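Local coordinates for protein urocanate hydratase (Paenibacillus sp. Soil724D2, PDB 7NED) that probably adds water to thiourocanate in bacterial ergothioneine breakdown, with NAD+ as cofactor, and also binds urocanate, at residues 348-353 and 400-405; 406-411 and 513-518. All blocks are in the same frame, centred on the assembly; numbering follows the deposited sequence.

Interaction 1 of 2, residues 348-353 and 400-405; sequences IGPFRW and IGWFGH. With URO ((2E)-3-(1H-imidazol-4-yl)acrylic acid), chain B.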
loop_
_atom_site.group_PDB
_atom_site.type_symbol
_atom_site.label_atom_id
_atom_site.label_comp_id
_atom_site.label_asym_id
_atom_site.label_seq_id
_atom_site.Cartn_x
_atom_site.Cartn_y
_atom_site.Cartn_z
ATOM N N ILE A 348 14.042 13.427 -12.175
ATOM C CA ILE A 348 14.008 13.281 -13.629
ATOM C C ILE A 348 13.589 11.852 -13.943
ATOM O O ILE A 348 14.177 10.886 -13.430
ATOM C CB ILE A 348 15.375 13.624 -14.237
ATOM C CG1 ILE A 348 15.790 15.041 -13.823
ATOM C CG2 ILE A 348 15.316 13.503 -15.787
ATOM C CD1 ILE A 348 17.294 15.332 -13.912
ATOM N N GLY A 349 12.548 11.693 -14.750
ATOM C CA GLY A 349 12.018 10.365 -14.932
ATOM C C GLY A 349 11.189 10.200 -16.177
ATOM O O GLY A 349 11.022 11.139 -16.953
ATOM N N PRO A 350 10.633 8.990 -16.377
ATOM C CA PRO A 350 10.056 8.592 -17.683
ATOM C C PRO A 350 8.679 9.171 -17.978
ATOM O O PRO A 350 7.698 8.458 -18.201
ATOM C CB PRO A 350 10.049 7.060 -17.585
ATOM C CG PRO A 350 10.043 6.765 -16.088
ATOM C CD PRO A 350 10.943 7.818 -15.536
ATOM N N PHE A 351 8.632 10.495 -18.093
ATOM C CA PHE A 351 7.389 11.197 -18.376
ATOM C C PHE A 351 6.990 10.962 -19.833
ATOM O O PHE A 351 7.846 10.809 -20.700
ATOM C CB PHE A 351 7.602 12.670 -17.993
ATOM C CG PHE A 351 6.388 13.527 -18.100
ATOM C CD1 PHE A 351 5.357 13.301 -17.157
ATOM C CD2 PHE A 351 6.458 14.776 -18.674
ATOM C CE1 PHE A 351 4.239 14.104 -17.091
ATOM C CE2 PHE A 351 5.365 15.643 -18.570
ATOM C CZ PHE A 351 4.245 15.311 -17.762
ATOM N N ARG A 352 5.698 10.836 -20.092
ATOM C CA ARG A 352 5.246 10.466 -21.433
ATOM C C ARG A 352 3.896 11.116 -21.684
ATOM O O ARG A 352 3.195 11.511 -20.754
ATOM C CB ARG A 352 5.159 8.940 -21.572
ATOM C CG ARG A 352 4.193 8.340 -20.502
ATOM C CD ARG A 352 4.252 6.820 -20.402
ATOM N NE ARG A 352 5.587 6.286 -20.081
ATOM C CZ ARG A 352 5.841 4.987 -19.931
ATOM N NH1 ARG A 352 4.852 4.096 -20.028
ATOM N NH2 ARG A 352 7.082 4.565 -19.714
ATOM N N TRP A 353 3.513 11.209 -22.952
ATOM C CA TRP A 353 2.223 11.793 -23.273
ATOM C C TRP A 353 1.682 11.136 -24.527
ATOM O O TRP A 353 2.427 10.573 -25.317
ATOM C CB TRP A 353 2.320 13.315 -23.433
ATOM C CG TRP A 353 3.478 13.779 -24.252
ATOM C CD1 TRP A 353 3.447 14.149 -25.567
ATOM C CD2 TRP A 353 4.826 13.987 -23.806
ATOM N NE1 TRP A 353 4.683 14.576 -25.956
ATOM C CE2 TRP A 353 5.554 14.463 -24.908
ATOM C CE3 TRP A 353 5.489 13.799 -22.578
ATOM C CZ2 TRP A 353 6.913 14.751 -24.845
ATOM C CZ3 TRP A 353 6.856 14.092 -22.507
ATOM C CH2 TRP A 353 7.550 14.567 -23.633
ATOM N N ILE A 400 7.958 9.623 -25.362
ATOM C CA ILE A 400 8.675 9.506 -24.094
ATOM C C ILE A 400 9.636 10.679 -23.988
ATOM O O ILE A 400 10.288 11.067 -24.980
ATOM C CB ILE A 400 9.423 8.166 -23.979
ATOM C CG1 ILE A 400 10.063 8.015 -22.584
ATOM C CG2 ILE A 400 10.462 8.049 -25.041
ATOM C CD1 ILE A 400 8.946 7.804 -21.440
ATOM N N GLY A 401 9.728 11.272 -22.791
ATOM C CA GLY A 401 10.672 12.369 -22.661
ATOM C C GLY A 401 10.987 12.604 -21.201
ATOM O O GLY A 401 10.115 13.031 -20.440
ATOM N N TRP A 402 12.204 12.276 -20.782
ATOM C CA TRP A 402 12.544 12.337 -19.365
ATOM C C TRP A 402 12.707 13.786 -18.951
ATOM O O TRP A 402 13.541 14.517 -19.502
ATOM C CB TRP A 402 13.824 11.552 -19.077
ATOM C CG TRP A 402 13.604 10.089 -19.045
ATOM C CD1 TRP A 402 12.926 9.343 -19.964
ATOM C CD2 TRP A 402 14.074 9.176 -18.043
ATOM N NE1 TRP A 402 12.942 8.016 -19.593
ATOM C CE2 TRP A 402 13.629 7.891 -18.409
ATOM C CE3 TRP A 402 14.822 9.325 -16.868
ATOM C CZ2 TRP A 402 13.897 6.735 -17.625
ATOM C CZ3 TRP A 402 15.073 8.187 -16.080
ATOM C CH2 TRP A 402 14.618 6.909 -16.471
ATOM N N PHE A 403 11.914 14.187 -17.962
ATOM C CA PHE A 403 11.897 15.532 -17.448
ATOM C C PHE A 403 11.915 15.451 -15.926
ATOM O O PHE A 403 11.411 14.485 -15.335
ATOM C CB PHE A 403 10.635 16.288 -17.916
ATOM C CG PHE A 403 10.747 16.870 -19.306
ATOM C CD1 PHE A 403 11.556 17.961 -19.541
ATOM C CD2 PHE A 403 9.988 16.371 -20.356
ATOM C CE1 PHE A 403 11.650 18.552 -20.804
ATOM C CE2 PHE A 403 10.080 16.964 -21.628
ATOM C CZ PHE A 403 10.905 18.059 -21.833
ATOM N N GLY A 404 12.446 16.491 -15.281
ATOM C CA GLY A 404 12.460 16.556 -13.838
ATOM C C GLY A 404 11.481 17.560 -13.247
ATOM O O GLY A 404 10.496 17.983 -13.873
ATOM N N HIS A 405 11.771 17.966 -12.010
ATOM C CA HIS A 405 10.828 18.765 -11.240
ATOM C C HIS A 405 10.664 20.146 -11.860
ATOM O O HIS A 405 11.648 20.846 -12.121
ATOM C CB HIS A 405 11.311 18.893 -9.792
ATOM C CG HIS A 405 10.386 19.685 -8.928
ATOM N ND1 HIS A 405 9.201 19.172 -8.443
ATOM C CD2 HIS A 405 10.446 20.967 -8.495
ATOM C CE1 HIS A 405 8.577 20.099 -7.740
ATOM N NE2 HIS A 405 9.318 21.194 -7.744
HETATM O OAA URO B . 7.200 1.948 -19.792
HETATM C CAI URO B . 6.253 1.127 -19.439
HETATM O OAB URO B . 5.153 1.218 -19.819
HETATM C CAC URO B . 6.552 0.045 -18.487
HETATM C CAD URO B . 7.762 -0.085 -18.010
HETATM C CAJ URO B . 7.867 -1.177 -17.116
HETATM C CAF URO B . 9.000 -1.787 -16.666
HETATM N NAH URO B . 8.695 -2.922 -15.961
HETATM C CAE URO B . 7.383 -2.987 -15.982
HETATM N NAG URO B . 6.836 -1.959 -16.668
#
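I400 pairs with R352 as a non-hydrogen-bonded antiparallel pair, and its CD1 reaches across to F351 O at 3.3 Å, also lying near R352 NE. G401 N gives a bond to F351 O (2.9 Å). W353 CH2 packs on G401 CA at 3.9 Å, where a side chain on the glycine would collide. W402 has CG beside its own backbone N (chi1 -77°), which lays one ring face against the other segment: P350 CA stands 3.6 Å from the centroid of its five-membered ring, 16° off the normal, and G349 CA lies over the six-membered ring, both CH-pi contacts. Replacing this tryptophan by alanine is likely to leave G349 and P350 without the ring face they rest on. F403 O accepts from G349 N (3.1 Å), while the return bond from F403 N to G349 O is weak; at its ring edge, F403 CE2 meets W353 CH2. G404 CA then closes on I348 CG1 at 3.7 Å. R352 NH1 reaches URO OAB at 2.9 Å and R352 NH2 reaches URO OAA at 2.6 Å, an end-on pair of hydrogen bonds; this bidentate arginine-carboxylate grip is characteristic of a carboxylate-binding site, here set on a strand of the mixed sheet.

Interaction 2 of 2, residues 406-411 and 513-518; sequences GDRTKL and NNDTGL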
loop_
_atom_site.group_PDB
_atom_site.type_symbol
_atom_site.label_atom_id
_atom_site.label_comp_id
_atom_site.label_asym_id
_atom_site.label_seq_id
_atom_site.Cartn_x
_atom_site.Cartn_y
_atom_site.Cartn_z
ATOM N N GLY A 406 9.421 20.555 -12.055
ATOM C CA GLY A 406 9.105 21.842 -12.622
ATOM C C GLY A 406 9.033 21.771 -14.134
ATOM O O GLY A 406 8.132 22.356 -14.732
ATOM N N ASP A 407 9.952 21.040 -14.760
ATOM C CA ASP A 407 9.893 20.861 -16.215
ATOM C C ASP A 407 8.659 20.066 -16.634
ATOM O O ASP A 407 7.990 20.429 -17.618
ATOM C CB ASP A 407 11.162 20.174 -16.713
ATOM C CG ASP A 407 12.347 21.105 -16.759
ATOM O OD1 ASP A 407 12.158 22.322 -16.569
ATOM O OD2 ASP A 407 13.472 20.622 -16.965
ATOM N N ARG A 408 8.318 18.990 -15.904
ATOM C CA ARG A 408 7.091 18.270 -16.244
ATOM C C ARG A 408 5.917 19.224 -16.233
ATOM O O ARG A 408 5.078 19.221 -17.144
ATOM C CB ARG A 408 6.828 17.094 -15.281
ATOM C CG ARG A 408 7.826 15.997 -15.417
ATOM C CD ARG A 408 7.452 14.746 -14.650
ATOM N NE ARG A 408 8.666 14.007 -14.309
ATOM C CZ ARG A 408 8.663 12.871 -13.633
ATOM N NH1 ARG A 408 7.495 12.353 -13.251
ATOM N NH2 ARG A 408 9.804 12.273 -13.307
ATOM N N THR A 409 5.843 20.054 -15.186
ATOM C CA THR A 409 4.732 20.985 -15.040
ATOM C C THR A 409 4.718 21.995 -16.184
ATOM O O THR A 409 3.671 22.267 -16.777
ATOM C CB THR A 409 4.866 21.695 -13.692
ATOM O OG1 THR A 409 4.865 20.708 -12.649
ATOM C CG2 THR A 409 3.736 22.717 -13.479
ATOM N N LYS A 410 5.880 22.582 -16.471
ATOM C CA LYS A 410 6.023 23.523 -17.586
ATOM C C LYS A 410 5.507 22.926 -18.895
ATOM O O LYS A 410 4.719 23.551 -19.623
ATOM C CB LYS A 410 7.499 23.918 -17.706
ATOM C CG LYS A 410 7.814 24.746 -18.934
ATOM C CD LYS A 410 9.202 25.311 -18.839
ATOM C CE LYS A 410 9.568 26.016 -20.159
ATOM N NZ LYS A 410 11.030 26.358 -20.114
ATOM N N LEU A 411 5.970 21.725 -19.232
ATOM C CA LEU A 411 5.502 21.078 -20.456
ATOM C C LEU A 411 3.986 20.894 -20.437
ATOM O O LEU A 411 3.290 21.229 -21.399
ATOM C CB LEU A 411 6.199 19.734 -20.610
ATOM C CG LEU A 411 5.723 18.941 -21.813
ATOM C CD1 LEU A 411 5.985 19.711 -23.158
ATOM C CD2 LEU A 411 6.488 17.646 -21.799
ATOM N N ASN A 513 3.694 19.099 -9.920
ATOM C CA ASN A 513 4.642 19.612 -8.922
ATOM C C ASN A 513 4.780 18.652 -7.735
ATOM O O ASN A 513 5.864 18.513 -7.166
ATOM C CB ASN A 513 4.210 20.975 -8.404
ATOM C CG ASN A 513 4.441 22.090 -9.388
ATOM O OD1 ASN A 513 5.256 21.991 -10.322
ATOM N ND2 ASN A 513 3.764 23.206 -9.138
ATOM N N ASN A 514 3.690 18.004 -7.325
ATOM C CA ASN A 514 3.777 17.097 -6.170
ATOM C C ASN A 514 4.266 15.708 -6.549
ATOM O O ASN A 514 4.859 15.009 -5.714
ATOM C CB ASN A 514 2.403 16.975 -5.474
ATOM C CG ASN A 514 1.959 18.275 -4.859
ATOM O OD1 ASN A 514 2.769 19.202 -4.751
ATOM N ND2 ASN A 514 0.664 18.388 -4.513
ATOM N N ASP A 515 4.014 15.281 -7.784
ATOM C CA ASP A 515 4.516 13.985 -8.216
ATOM C C ASP A 515 6.035 14.009 -8.280
ATOM O O ASP A 515 6.697 13.112 -7.747
ATOM C CB ASP A 515 3.902 13.616 -9.560
ATOM C CG ASP A 515 4.140 12.160 -9.935
ATOM O OD1 ASP A 515 3.914 11.257 -9.099
ATOM O OD2 ASP A 515 4.550 11.908 -11.098
ATOM N N THR A 516 6.618 15.071 -8.856
ATOM C CA THR A 516 8.071 15.170 -8.822
ATOM C C THR A 516 8.568 15.673 -7.475
ATOM O O THR A 516 9.633 15.245 -7.026
ATOM C CB THR A 516 8.588 16.080 -9.951
ATOM O OG1 THR A 516 7.899 17.331 -9.941
ATOM C CG2 THR A 516 8.323 15.393 -11.284
ATOM N N GLY A 517 7.821 16.564 -6.823
ATOM C CA GLY A 517 8.307 17.142 -5.583
ATOM C C GLY A 517 8.535 16.092 -4.513
ATOM O O GLY A 517 9.542 16.113 -3.806
ATOM N N LEU A 518 7.605 15.153 -4.380
ATOM C CA LEU A 518 7.815 14.103 -3.387
ATOM C C LEU A 518 8.970 13.215 -3.796
ATOM O O LEU A 518 9.704 12.704 -2.931
ATOM C CB LEU A 518 6.531 13.274 -3.219
ATOM C CG LEU A 518 6.591 12.148 -2.167
ATOM C CD1 LEU A 518 6.782 12.714 -0.764
ATOM C CD2 LEU A 518 5.323 11.267 -2.271
HETATM O O HOH W 1 4.824 12.713 -13.663
#
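T409 and N513 meet at about a right angle, and T409 OG1 donates to N513 OD1 at 2.7 Å. The hydroxyl comes from above the amide, well out of the carbonyl plane. T409 has OG1 anti to its carbonyl carbon (chi1 -59°), which directs the hydroxyl at the facing helix and leaves CG2 beside the same amide oxygen, 3.6 Å from N513 OD1. The two helices, 407-411 and 513-518, form an antiparallel packed pair: their axes come within 9.5 Å at 165°, and G406 occupies the N-cap position of the first. Farther along the interface, R408 runs extended from CG to NE; its chain and the side chain of T516 lie alongside, pointing contrary ways. T516 CG2 sits over one face of the guanidinium, toward its rim, 3.3 Å from R408 NE. With chi1 at 51°, T516 sets OG1 between its backbone N and carbonyl carbon, turned to H405 and L512 O, so that the methyl is what faces the arginine. R408 NH1 and D515 OD2 form a long salt bridge of 3.7 Å, their planes steeply turned; a water in the guanidinium plane links them, 2.7 Å from R408 NH1 and 2.7 Å from D515 OD2. The stronger charge partners are D436 for R408 and R432 for D515.

From the N terminus, interaction 1 comes first: segment 348-353 leads into strand 351-355, and the chain passes through helices 360-373 and 378-390 before 400-405 returns to its side, closing a loop of 46 residues. Interaction 2 opens directly afterwards at 406-411 and closes only at 513-518, after 101 residues that include strands 428-441, 475-480 and 490-498. The loops therefore follow in series and neither nest nor cross. They are nevertheless joined in space, their centres 10 Å apart: H405 ND1 lies 2.7 Å from T516 OG1, and R408 NE 3.0 Å from F403 O, both probable hydrogen bonds. Together they tie the edge of the mixed sheet to helices 407-420 and 502-525.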